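Local coordinates for alpha-/beta-galactoside alpha-2,3-sialyltransferase (Photobacterium phosphoreum, PDB 2ZWI), which transfers sialic acid in alpha-2,3 linkage to alpha- and beta-galactosides, probably from CMP-sialic acid, as a GT-B-type glycosyltransferase, at residues E132-L137 against S155-Y160; K31-W36 against K63-M68; S95-G100 against Q164-T169; M20-N25 against N108-G113. All coordinates share one frame; numbering follows the deposited sequence. Where two conformers were deposited one is given.

How the contacts relate
The chain is a two-domain GT-B protein. All four contacts lie in the half built round the seven-stranded parallel sheet. Contacts 2, 3 and 4 each reach this sheet. Their centres are 15 to 19 Å apart, and all three touch one another. Contact 2 is nested along the chain inside the loop closed by contact 4. Contacts 3 and 4 alternate in sequence and lie on neighbouring strands, 168-172 and 104-110 respectively. Contact 1 joins two helices beside the sheet, its centre 30 Å from that of contact 2. Along the chain it is nested inside the loop closed by contact 3. It also touches contact 4 through Tyr160 and Asp111. The side chain of Tyr110 in contact 4 is about 12 Å from the bound CMP, without touching it.

Contact 1. Residues E132-L137 against S155-Y160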
loop_
_atom_site.group_PDB
_atom_site.type_symbol
_atom_site.label_atom_id
_atom_site.label_comp_id
_atom_site.label_asym_id
_atom_site.label_seq_id
_atom_site.Cartn_x
_atom_site.Cartn_y
_atom_site.Cartn_z
ATOM N N GLU A 132 19.945 9.933 -14.125
ATOM C CA GLU A 132 21.126 10.150 -13.288
ATOM C C GLU A 132 21.202 11.582 -12.776
ATOM O O GLU A 132 21.604 11.815 -11.635
ATOM C CB GLU A 132 22.398 9.846 -14.057
ATOM C CG GLU A 132 22.605 8.379 -14.354
ATOM C CD GLU A 132 23.847 8.158 -15.165
ATOM O OE1 GLU A 132 24.706 9.078 -15.208
ATOM O OE2 GLU A 132 23.976 7.082 -15.769
ATOM N N TYR A 133 20.828 12.537 -13.628
ATOM C CA TYR A 133 20.847 13.946 -13.236
ATOM C C TYR A 133 19.847 14.239 -12.117
ATOM O O TYR A 133 20.209 14.843 -11.105
ATOM C CB TYR A 133 20.612 14.872 -14.434
ATOM C CG TYR A 133 20.616 16.339 -14.048
ATOM C CD1 TYR A 133 21.777 16.943 -13.560
ATOM C CD2 TYR A 133 19.456 17.117 -14.143
ATOM C CE1 TYR A 133 21.800 18.286 -13.190
ATOM C CE2 TYR A 133 19.468 18.480 -13.774
ATOM C CZ TYR A 133 20.650 19.045 -13.300
ATOM O OH TYR A 133 20.697 20.367 -12.926
ATOM N N LYS A 134 18.601 13.800 -12.295
ATOM C CA LYS A 134 17.569 13.976 -11.270
ATOM C C LYS A 134 17.993 13.341 -9.935
ATOM O O LYS A 134 17.799 13.933 -8.866
ATOM C CB LYS A 134 16.235 13.399 -11.749
ATOM C CG LYS A 134 15.578 14.201 -12.873
ATOM C CD LYS A 134 14.166 13.676 -13.147
ATOM C CE LYS A 134 13.340 14.637 -14.020
ATOM N NZ LYS A 134 13.183 15.980 -13.394
ATOM N N ILE A 135 18.589 12.152 -10.024
ATOM C CA ILE A 135 19.163 11.462 -8.873
ATOM C C ILE A 135 20.304 12.258 -8.209
ATOM O O ILE A 135 20.341 12.373 -6.982
ATOM C CB ILE A 135 19.600 10.028 -9.240
ATOM C CG1 ILE A 135 18.366 9.113 -9.323
ATOM C CG2 ILE A 135 20.603 9.475 -8.224
ATOM C CD1 ILE A 135 18.613 7.845 -10.105
ATOM N N SER A 136 21.207 12.817 -9.015
ATOM C CA SER A 136 22.295 13.654 -8.485
ATOM C C SER A 136 21.776 14.822 -7.640
ATOM O O SER A 136 22.427 15.233 -6.681
ATOM C CB SER A 136 23.200 14.177 -9.613
ATOM O OG SER A 136 22.617 15.293 -10.277
ATOM N N LEU A 137 20.608 15.347 -7.999
ATOM C CA LEU A 137 19.999 16.449 -7.258
ATOM C C LEU A 137 19.311 16.018 -5.963
ATOM O O LEU A 137 19.093 16.844 -5.085
ATOM C CB LEU A 137 19.012 17.217 -8.154
ATOM C CG LEU A 137 19.584 17.917 -9.403
ATOM C CD1 LEU A 137 18.476 18.510 -10.256
ATOM C CD2 LEU A 137 20.567 19.002 -8.994
ATOM N N SER A 155 8.860 13.596 -5.882
ATOM C CA SER A 155 9.278 12.954 -7.118
ATOM C C SER A 155 9.945 11.615 -6.779
ATOM O O SER A 155 10.340 11.386 -5.634
ATOM C CB SER A 155 10.265 13.865 -7.845
ATOM O OG SER A 155 11.397 14.082 -7.021
ATOM N N ILE A 156 10.063 10.737 -7.772
ATOM C CA ILE A 156 10.682 9.418 -7.584
ATOM C C ILE A 156 12.078 9.482 -6.972
ATOM O O ILE A 156 12.370 8.781 -5.989
ATOM C CB ILE A 156 10.709 8.608 -8.912
ATOM C CG1 ILE A 156 9.395 7.857 -9.093
ATOM C CG2 ILE A 156 11.909 7.624 -8.955
ATOM C CD1 ILE A 156 8.881 7.112 -7.830
ATOM N N GLU A 157 12.929 10.337 -7.538
ATOM C CA GLU A 157 14.311 10.461 -7.075
ATOM C C GLU A 157 14.418 10.908 -5.603
ATOM O O GLU A 157 15.367 10.534 -4.903
ATOM C CB GLU A 157 15.124 11.365 -8.018
ATOM C CG GLU A 157 14.690 12.849 -8.085
ATOM C CD GLU A 157 13.628 13.147 -9.138
ATOM O OE1 GLU A 157 12.912 12.225 -9.603
ATOM O OE2 GLU A 157 13.499 14.329 -9.499
ATOM N N ASN A 158 13.442 11.690 -5.143
ATOM C CA ASN A 158 13.413 12.195 -3.765
ATOM C C ASN A 158 12.872 11.188 -2.773
ATOM O O ASN A 158 13.532 10.880 -1.778
ATOM C CB ASN A 158 12.598 13.497 -3.678
ATOM C CG ASN A 158 13.339 14.688 -4.268
ATOM O OD1 ASN A 158 14.510 14.589 -4.614
ATOM N ND2 ASN A 158 12.655 15.822 -4.372
ATOM N N ILE A 159 11.675 10.675 -3.048
ATOM C CA ILE A 159 11.030 9.718 -2.137
ATOM C C ILE A 159 11.828 8.416 -2.010
ATOM O O ILE A 159 11.875 7.843 -0.931
ATOM C CB ILE A 159 9.531 9.487 -2.468
ATOM C CG1 ILE A 159 9.345 8.725 -3.791
ATOM C CG2 ILE A 159 8.792 10.825 -2.501
ATOM C CD1 ILE A 159 7.888 8.448 -4.151
ATOM N N TYR A 160 12.486 7.984 -3.090
ATOM C CA TYR A 160 13.381 6.824 -3.006
ATOM C C TYR A 160 14.858 7.179 -2.743
ATOM O O TYR A 160 15.754 6.339 -2.935
ATOM C CB TYR A 160 13.230 5.910 -4.238
ATOM C CG TYR A 160 11.933 5.120 -4.272
ATOM C CD1 TYR A 160 11.702 4.084 -3.364
ATOM C CD2 TYR A 160 10.944 5.399 -5.216
ATOM C CE1 TYR A 160 10.506 3.349 -3.384
ATOM C CE2 TYR A 160 9.755 4.661 -5.260
ATOM C CZ TYR A 160 9.543 3.636 -4.335
ATOM O OH TYR A 160 8.370 2.907 -4.359
HETATM O O HOH W 1 11.734 15.304 -11.116
HETATM O O HOH W 2 15.660 15.859 -8.958
#
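Lys134 and Glu157 make a water-bridged helix-helix contact. It joins helix 128-147 to the short helix 156-159 in the GT-B fold. Both side chains lie at the surface, crossing at a slant. Glu157 reaches over from the first turn of its helix, two residues after the N-cap Ser155. Its CG sits between the backbone N and the carbonyl carbon (chi1 65°), and the chain then bends at chi2 (-89°). This bend lays the carboxylate alongside the aliphatic part of Lys134, with Glu157 OE2 3.7 Å from Lys134 CB. The lysine runs on past the carboxylate and turns only at its last torsion. Lys134 NZ stops 4.2 Å from Glu157 OE2, too far for a direct salt bridge.

Two waters fill in. Water 1 accepts from Lys134 NZ at 2.8 Å and donates to Glu157 OE2 at 2.6 Å. Water 2 donates to Glu157 OE2 at 2.7 Å and also to Lys134 O. One carboxylate oxygen therefore receives two water protons, and it is linked to both the ammonium and the backbone of the same lysine. The nearby positive charge would probably stabilise the ionised carboxylate. Ile135 CG1 packs on Glu157 CB at 4.2 Å, and Ile135 also touches Ser186 and Val190 of helix 185-191. The closest approach between the two segments is Lys134 O to Glu157 CG, 3.4 Å.

Contact 2. Residues K31-W36 against K63-M68; sequences KKLISW and KSLDSM
Lys31 NZ is held by two groups on the strand side. It bonds to Ser53 OG of strand 52-54 and weakly to Lys32 O, 2.9 Å from NZ. These bonds belong to one of two deposited conformers. In that conformer the chain bends at chi2 (75°) and chi4 (61°). The two bends return the ammonium to the strands, and the aliphatic part faces helix 58-70. There Lys31 CG meets Met68 CE at 3.7 Å, the chains crossing near a right angle.

The rest is apolar. Leu33 points from the strand at the helix and splits its branches. Its CD1 lies 3.8 Å from Leu65 CA and 3.9 Å from Leu65 CG. Its CD2 meets Met68 SD at 4.2 Å, the two side chains passing in opposite directions.

Segments 31-36 and 63-68 run nearly antiparallel, at 160°, with axes 10.1 Å apart. In this beta-alpha-beta connection helix 58-70 leads from strand 52-54 to strand 74-82, passing over 31-36 and 3-10; Leu33 and Met68 therefore also touch Ile5. No hydrogen bond joins the segments. Hydrophobic side chains hold the helix to the sheet here, and the lysine contributes methylenes while its ammonium is hydrogen-bonded on the strand side.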
loop_
_atom_site.group_PDB
_atom_site.type_symbol
_atom_site.label_atom_id
_atom_site.label_comp_id
_atom_site.label_asym_id
_atom_site.label_seq_id
_atom_site.Cartn_x
_atom_site.Cartn_y
_atom_site.Cartn_z
ATOM N N LYS A 31 8.907 2.155 23.207
ATOM C CA LYS A 31 7.782 3.083 23.177
ATOM C C LYS A 31 7.438 3.379 21.720
ATOM O O LYS A 31 8.331 3.569 20.890
ATOM C CB LYS A 31 8.109 4.375 23.939
ATOM C CG LYS A 31 6.975 5.421 23.956
ATOM C CD LYS A 31 5.854 5.035 24.923
ATOM C CE LYS A 31 4.678 6.002 24.850
ATOM N NZ LYS A 31 4.048 6.034 23.499
ATOM N N LYS A 32 6.145 3.388 21.410
ATOM C CA LYS A 32 5.695 3.646 20.040
ATOM C C LYS A 32 4.771 4.861 19.999
ATOM O O LYS A 32 3.885 5.002 20.847
ATOM C CB LYS A 32 4.988 2.413 19.477
ATOM C CG LYS A 32 5.892 1.179 19.418
ATOM C CD LYS A 32 5.128 -0.069 19.051
ATOM C CE LYS A 32 5.992 -1.318 19.240
ATOM N NZ LYS A 32 6.307 -1.595 20.678
ATOM N N LEU A 33 5.010 5.740 19.030
ATOM C CA LEU A 33 4.165 6.911 18.773
ATOM C C LEU A 33 3.496 6.726 17.408
ATOM O O LEU A 33 4.184 6.567 16.391
ATOM C CB LEU A 33 5.001 8.193 18.798
ATOM C CG LEU A 33 5.928 8.393 20.007
ATOM C CD1 LEU A 33 6.718 9.666 19.858
ATOM C CD2 LEU A 33 5.148 8.400 21.316
ATOM N N ILE A 34 2.167 6.730 17.394
ATOM C CA ILE A 34 1.404 6.285 16.231
ATOM C C ILE A 34 0.403 7.350 15.750
ATOM O O ILE A 34 -0.334 7.938 16.553
ATOM C CB ILE A 34 0.644 4.964 16.536
ATOM C CG1 ILE A 34 1.608 3.855 17.001
ATOM C CG2 ILE A 34 -0.136 4.497 15.324
ATOM C CD1 ILE A 34 0.896 2.611 17.520
ATOM N N SER A 35 0.386 7.606 14.445
ATOM C CA SER A 35 -0.608 8.490 13.862
ATOM C C SER A 35 -1.010 7.970 12.485
ATOM O O SER A 35 -0.313 8.214 11.492
ATOM C CB SER A 35 -0.072 9.915 13.760
ATOM O OG SER A 35 -1.109 10.782 13.347
ATOM N N TRP A 36 -2.132 7.246 12.451
ATOM C CA TRP A 36 -2.661 6.643 11.237
ATOM C C TRP A 36 -3.991 7.308 10.902
ATOM O O TRP A 36 -4.952 7.186 11.658
ATOM C CB TRP A 36 -2.882 5.131 11.434
ATOM C CG TRP A 36 -1.619 4.273 11.638
ATOM C CD1 TRP A 36 -0.415 4.397 10.994
ATOM C CD2 TRP A 36 -1.490 3.133 12.501
ATOM N NE1 TRP A 36 0.460 3.418 11.421
ATOM C CE2 TRP A 36 -0.174 2.629 12.343
ATOM C CE3 TRP A 36 -2.360 2.488 13.397
ATOM C CZ2 TRP A 36 0.301 1.520 13.058
ATOM C CZ3 TRP A 36 -1.890 1.377 14.098
ATOM C CH2 TRP A 36 -0.566 0.905 13.922
ATOM N N LYS A 63 5.168 16.976 18.955
ATOM C CA LYS A 63 5.241 17.601 20.280
ATOM C C LYS A 63 5.657 16.605 21.383
ATOM O O LYS A 63 6.526 16.909 22.200
ATOM C CB LYS A 63 3.895 18.253 20.616
ATOM C CG LYS A 63 3.850 18.990 21.949
ATOM C CD LYS A 63 4.095 20.487 21.800
ATOM C CE LYS A 63 4.163 21.175 23.167
ATOM N NZ LYS A 63 2.918 20.979 23.999
ATOM N N SER A 64 5.040 15.425 21.389
ATOM C CA SER A 64 5.373 14.370 22.347
ATOM C C SER A 64 6.734 13.741 22.062
ATOM O O SER A 64 7.459 13.392 22.995
ATOM C CB SER A 64 4.314 13.279 22.344
ATOM O OG SER A 64 3.116 13.725 22.951
ATOM N N LEU A 65 7.060 13.578 20.779
ATOM C CA LEU A 65 8.373 13.077 20.372
ATOM C C LEU A 65 9.469 13.981 20.936
ATOM O O LEU A 65 10.383 13.516 21.604
ATOM C CB LEU A 65 8.484 13.040 18.841
ATOM C CG LEU A 65 9.307 11.951 18.149
ATOM C CD1 LEU A 65 9.834 12.438 16.795
ATOM C CD2 LEU A 65 10.429 11.379 19.007
ATOM N N ASP A 66 9.349 15.276 20.659
ATOM C CA ASP A 66 10.320 16.271 21.082
ATOM C C ASP A 66 10.528 16.324 22.599
ATOM O O ASP A 66 11.658 16.444 23.059
ATOM C CB ASP A 66 9.911 17.652 20.571
ATOM C CG ASP A 66 10.039 17.786 19.068
ATOM O OD1 ASP A 66 10.606 16.886 18.393
ATOM O OD2 ASP A 66 9.554 18.814 18.555
ATOM N N SER A 67 9.450 16.248 23.378
ATOM C CA SER A 67 9.615 16.278 24.835
ATOM C C SER A 67 10.355 15.028 25.330
ATOM O O SER A 67 11.197 15.114 26.228
ATOM C CB SER A 67 8.288 16.512 25.574
ATOM O OG SER A 67 7.376 15.455 25.360
ATOM N N MET A 68 10.074 13.877 24.723
ATOM C CA MET A 68 10.811 12.643 25.045
ATOM C C MET A 68 12.308 12.781 24.759
ATOM O O MET A 68 13.144 12.395 25.592
ATOM C CB MET A 68 10.242 11.446 24.288
ATOM C CG MET A 68 8.824 11.101 24.696
ATOM S SD MET A 68 8.179 9.591 23.959
ATOM C CE MET A 68 8.999 8.383 24.997
#

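Contact 3. Residues S95-G100 against Q164-T169; sequences SIEALG and QLYPTT
Tyr166 and Glu97 meet through a single hydrogen bond between side chains. Tyr166 OH donates to Glu97 OE2 at 2.6 Å. The two side chains come from opposite directions. Glu97 CA and Tyr166 CA are 12.1 Å apart, a span the two long side chains bridge. The acceptor is the anti lone pair of OE2, the one turned away from the other carboxylate oxygen. OE2 lies at the ring edge, in the ring plane, and is also 3.3 Å from Tyr166 CE2. Carboxylate and ring planes are 45° apart. Glu97 bends at chi2 (-78°), which brings the carboxylate to the hydroxyl.

Other hydrogen bonds lie within each segment. Gly100 N bonds to Glu97 O at 3.0 Å, and Gly100 is the first residue to leave helical angles, with positive phi. Beyond the tyrosine, Thr168 OG1 donates to Tyr166 O at 2.9 Å, from well above the carbonyl plane.

Both side chains also pack on neighbours, Tyr166 on Ile146 and Glu97 on Ile105. The bond thus ties the C-terminal end of helix 86-98 to the lead-in of strand 168-172. Parallel strands with helices between them, as here, are typical of the Rossmann-like domains of the GT-B fold.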
loop_
_atom_site.group_PDB
_atom_site.type_symbol
_atom_site.label_atom_id
_atom_site.label_comp_id
_atom_site.label_asym_id
_atom_site.label_seq_id
_atom_site.Cartn_x
_atom_site.Cartn_y
_atom_site.Cartn_z
ATOM N N SER A 95 12.143 18.074 12.861
ATOM C CA SER A 95 11.896 18.386 14.271
ATOM C C SER A 95 12.941 17.755 15.200
ATOM O O SER A 95 13.425 18.410 16.125
ATOM C CB SER A 95 10.484 17.959 14.677
ATOM O OG SER A 95 9.512 18.504 13.796
ATOM N N ILE A 96 13.288 16.492 14.945
ATOM C CA ILE A 96 14.347 15.790 15.694
ATOM C C ILE A 96 15.725 16.463 15.557
ATOM O O ILE A 96 16.396 16.722 16.571
ATOM C CB ILE A 96 14.464 14.292 15.272
ATOM C CG1 ILE A 96 13.173 13.533 15.584
ATOM C CG2 ILE A 96 15.671 13.623 15.953
ATOM C CD1 ILE A 96 13.107 12.158 14.950
ATOM N N GLU A 97 16.145 16.720 14.314
ATOM C CA GLU A 97 17.447 17.350 14.015
ATOM C C GLU A 97 17.588 18.754 14.613
ATOM O O GLU A 97 18.674 19.130 15.072
ATOM C CB GLU A 97 17.696 17.437 12.501
ATOM C CG GLU A 97 17.738 16.095 11.747
ATOM C CD GLU A 97 19.057 15.337 11.899
ATOM O OE1 GLU A 97 19.845 15.645 12.830
ATOM O OE2 GLU A 97 19.312 14.420 11.078
ATOM N N ALA A 98 16.493 19.517 14.586
ATOM C CA ALA A 98 16.445 20.882 15.135
ATOM C C ALA A 98 16.892 20.925 16.593
ATOM O O ALA A 98 17.644 21.807 16.986
ATOM C CB ALA A 98 15.044 21.458 15.005
ATOM N N LEU A 99 16.423 19.950 17.372
ATOM C CA LEU A 99 16.723 19.844 18.791
ATOM C C LEU A 99 18.222 19.694 19.085
ATOM O O LEU A 99 18.670 20.024 20.183
ATOM C CB LEU A 99 15.914 18.712 19.436
ATOM C CG LEU A 99 14.384 18.793 19.437
ATOM C CD1 LEU A 99 13.794 17.520 20.045
ATOM C CD2 LEU A 99 13.858 20.039 20.170
ATOM N N GLY A 100 18.978 19.189 18.105
ATOM C CA GLY A 100 20.440 19.051 18.196
ATOM C C GLY A 100 20.920 18.155 19.324
ATOM O O GLY A 100 21.941 18.436 19.969
ATOM N N GLN A 164 20.603 7.820 1.032
ATOM C CA GLN A 164 21.777 8.687 0.908
ATOM C C GLN A 164 22.056 9.467 2.196
ATOM O O GLN A 164 23.179 9.909 2.425
ATOM C CB GLN A 164 21.599 9.666 -0.266
ATOM C CG GLN A 164 21.475 8.982 -1.628
ATOM C CD GLN A 164 21.051 9.931 -2.747
ATOM O OE1 GLN A 164 21.828 10.211 -3.658
ATOM N NE2 GLN A 164 19.813 10.425 -2.685
ATOM N N LEU A 165 21.032 9.630 3.033
ATOM C CA LEU A 165 21.134 10.478 4.225
ATOM C C LEU A 165 21.060 9.726 5.543
ATOM O O LEU A 165 21.711 10.124 6.517
ATOM C CB LEU A 165 20.048 11.560 4.219
ATOM C CG LEU A 165 20.132 12.788 3.304
ATOM C CD1 LEU A 165 21.485 13.470 3.426
ATOM C CD2 LEU A 165 19.842 12.418 1.875
ATOM N N TYR A 166 20.237 8.677 5.583
ATOM C CA TYR A 166 19.974 7.922 6.801
ATOM C C TYR A 166 19.913 6.426 6.489
ATOM O O TYR A 166 19.615 6.046 5.351
ATOM C CB TYR A 166 18.632 8.357 7.427
ATOM C CG TYR A 166 18.564 9.832 7.777
ATOM C CD1 TYR A 166 18.090 10.763 6.855
ATOM C CD2 TYR A 166 18.982 10.290 9.027
ATOM C CE1 TYR A 166 18.035 12.125 7.169
ATOM C CE2 TYR A 166 18.936 11.653 9.354
ATOM C CZ TYR A 166 18.459 12.558 8.415
ATOM O OH TYR A 166 18.408 13.895 8.721
ATOM N N PRO A 167 20.192 5.573 7.497
ATOM C CA PRO A 167 19.865 4.152 7.346
ATOM C C PRO A 167 18.375 4.032 7.015
ATOM O O PRO A 167 17.524 4.468 7.806
ATOM C CB PRO A 167 20.167 3.562 8.725
ATOM C CG PRO A 167 21.204 4.490 9.311
ATOM C CD PRO A 167 20.813 5.864 8.808
ATOM N N THR A 168 18.084 3.495 5.827
ATOM C CA THR A 168 16.728 3.473 5.268
ATOM C C THR A 168 16.424 2.111 4.655
ATOM O O THR A 168 17.253 1.537 3.932
ATOM C CB THR A 168 16.551 4.539 4.160
ATOM O OG1 THR A 168 16.819 5.834 4.687
ATOM C CG2 THR A 168 15.153 4.540 3.606
ATOM N N THR A 169 15.237 1.604 4.947
ATOM C CA THR A 169 14.694 0.455 4.214
ATOM C C THR A 169 13.416 0.855 3.463
ATOM O O THR A 169 12.550 1.534 4.013
ATOM C CB THR A 169 14.454 -0.755 5.133
ATOM O OG1 THR A 169 15.715 -1.212 5.655
ATOM C CG2 THR A 169 13.791 -1.907 4.378
#

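Contact 4. Residues M20-N25 against N108-G113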
loop_
_atom_site.group_PDB
_atom_site.type_symbol
_atom_site.label_atom_id
_atom_site.label_comp_id
_atom_site.label_asym_id
_atom_site.label_seq_id
_atom_site.Cartn_x
_atom_site.Cartn_y
_atom_site.Cartn_z
ATOM N N MET A 20 1.212 -2.277 11.146
ATOM C CA MET A 20 0.556 -3.064 12.210
ATOM C C MET A 20 1.163 -4.466 12.275
ATOM O O MET A 20 1.520 -4.964 13.336
ATOM C CB MET A 20 -0.955 -3.178 11.962
ATOM C CG MET A 20 -1.753 -1.894 12.127
ATOM S SD MET A 20 -3.426 -2.077 11.475
ATOM C CE MET A 20 -4.180 -0.562 12.046
ATOM N N THR A 21 1.299 -5.092 11.114
ATOM C CA THR A 21 1.806 -6.456 11.039
ATOM C C THR A 21 3.256 -6.592 11.547
ATOM O O THR A 21 3.575 -7.549 12.239
ATOM C CB THR A 21 1.642 -7.015 9.614
ATOM O OG1 THR A 21 0.276 -6.850 9.198
ATOM C CG2 THR A 21 1.984 -8.479 9.572
ATOM N N GLN A 22 4.119 -5.632 11.207
ATOM C CA GLN A 22 5.502 -5.616 11.707
ATOM C C GLN A 22 5.585 -5.435 13.227
ATOM O O GLN A 22 6.386 -6.103 13.899
ATOM C CB GLN A 22 6.314 -4.519 11.004
ATOM C CG GLN A 22 6.344 -4.633 9.472
ATOM C CD GLN A 22 7.379 -5.624 8.961
ATOM O OE1 GLN A 22 7.292 -6.827 9.212
ATOM N NE2 GLN A 22 8.363 -5.115 8.222
ATOM N N ILE A 23 4.767 -4.530 13.766
ATOM C CA ILE A 23 4.694 -4.307 15.215
ATOM C C ILE A 23 4.370 -5.638 15.891
ATOM O O ILE A 23 5.064 -6.047 16.820
ATOM C CB ILE A 23 3.618 -3.253 15.604
ATOM C CG1 ILE A 23 4.098 -1.833 15.269
ATOM C CG2 ILE A 23 3.232 -3.390 17.101
ATOM C CD1 ILE A 23 2.968 -0.759 15.259
ATOM N N ILE A 24 3.345 -6.318 15.379
ATOM C CA ILE A 24 2.891 -7.604 15.926
ATOM C C ILE A 24 3.977 -8.677 15.782
ATOM O O ILE A 24 4.238 -9.428 16.726
ATOM C CB ILE A 24 1.561 -8.052 15.266
ATOM C CG1 ILE A 24 0.430 -7.063 15.583
ATOM C CG2 ILE A 24 1.173 -9.465 15.684
ATOM C CD1 ILE A 24 -0.716 -7.116 14.541
ATOM N N ASN A 25 4.624 -8.723 14.619
ATOM C CA ASN A 25 5.643 -9.731 14.359
ATOM C C ASN A 25 6.849 -9.544 15.267
ATOM O O ASN A 25 7.365 -10.510 15.836
ATOM C CB ASN A 25 6.099 -9.694 12.897
ATOM C CG ASN A 25 7.025 -10.846 12.548
ATOM O OD1 ASN A 25 6.665 -12.013 12.707
ATOM N ND2 ASN A 25 8.215 -10.523 12.065
ATOM N N ASN A 108 12.001 3.515 7.755
ATOM C CA ASN A 108 11.312 2.470 7.006
ATOM C C ASN A 108 10.175 3.113 6.211
ATOM O O ASN A 108 9.220 3.631 6.815
ATOM C CB ASN A 108 10.742 1.405 7.957
ATOM C CG ASN A 108 11.828 0.648 8.711
ATOM O OD1 ASN A 108 11.978 0.796 9.931
ATOM N ND2 ASN A 108 12.594 -0.155 7.993
ATOM N N PHE A 109 10.283 3.092 4.880
ATOM C CA PHE A 109 9.230 3.595 3.995
ATOM C C PHE A 109 8.426 2.437 3.373
ATOM O O PHE A 109 8.998 1.495 2.827
ATOM C CB PHE A 109 9.815 4.449 2.864
ATOM C CG PHE A 109 10.327 5.799 3.298
ATOM C CD1 PHE A 109 9.453 6.882 3.443
ATOM C CD2 PHE A 109 11.687 6.000 3.531
ATOM C CE1 PHE A 109 9.925 8.149 3.843
ATOM C CE2 PHE A 109 12.174 7.262 3.912
ATOM C CZ PHE A 109 11.284 8.337 4.072
ATOM N N TYR A 110 7.108 2.512 3.466
ATOM C CA TYR A 110 6.206 1.532 2.875
ATOM C C TYR A 110 5.444 2.162 1.718
ATOM O O TYR A 110 4.841 3.222 1.894
ATOM C CB TYR A 110 5.206 1.059 3.937
ATOM C CG TYR A 110 5.845 0.285 5.064
ATOM C CD1 TYR A 110 6.465 0.942 6.133
ATOM C CD2 TYR A 110 5.835 -1.102 5.055
ATOM C CE1 TYR A 110 7.061 0.224 7.166
ATOM C CE2 TYR A 110 6.432 -1.834 6.090
ATOM C CZ TYR A 110 7.037 -1.165 7.122
ATOM O OH TYR A 110 7.603 -1.897 8.113
ATOM N N ASP A 111 5.476 1.528 0.540
ATOM C CA ASP A 111 4.744 2.034 -0.633
ATOM C C ASP A 111 3.284 2.319 -0.295
ATOM O O ASP A 111 2.682 1.577 0.462
ATOM C CB ASP A 111 4.768 1.012 -1.782
ATOM C CG ASP A 111 6.126 0.900 -2.456
ATOM O OD1 ASP A 111 6.996 1.780 -2.252
ATOM O OD2 ASP A 111 6.306 -0.093 -3.201
ATOM N N ASP A 112 2.727 3.372 -0.900
ATOM C CA ASP A 112 1.323 3.784 -0.720
ATOM C C ASP A 112 0.359 2.904 -1.533
ATOM O O ASP A 112 -0.747 2.598 -1.083
ATOM C CB ASP A 112 1.207 5.266 -1.127
ATOM C CG ASP A 112 -0.209 5.812 -1.069
ATOM O OD1 ASP A 112 -0.552 6.461 -0.062
ATOM O OD2 ASP A 112 -0.966 5.635 -2.050
ATOM N N GLY A 113 0.785 2.511 -2.733
ATOM C CA GLY A 113 -0.064 1.791 -3.674
ATOM C C GLY A 113 0.453 1.949 -5.093
ATOM O O GLY A 113 1.666 1.967 -5.323
#
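Gln22 touches Tyr110 at a side-chain contact between helix 14-26 and strand 104-110. Before it on the helix, Met20 packs on Trp36 of the next strand, and Thr21 rests on Phe214 of helix 208-218.

Gln22 then faces the strand, and the two side chains cross obliquely. CG of Gln22 lies anti to its carbonyl carbon (chi1 -57°), and the chain bends at chi2 (-82°). This brings both CG and the amide near the phenol oxygen. Gln22 CG is 3.3 Å from Tyr110 OH. Gln22 NE2 donates weakly to the same Tyr110 OH at 3.3 Å. The amide plane stands almost perpendicular to the ring, at 87°. Gln22 also touches His171 of strand 168-172, on which the Tyr110 ring stacks.

Further along, Ile23 packs on Trp36 and Ile24 on Phe217, which sets the helix between strand 31-36 and helix 208-218. The Tyr110 side chain is about 10 Å from that of Glu306, which binds CMP.

The bonds given by NE2 and at OE1, the latter with Tyr202 OH, are both weak. Gln22 CG packs against the same hydroxyl oxygen. The link across the contact is therefore mostly van der Waals, with a weak polar component.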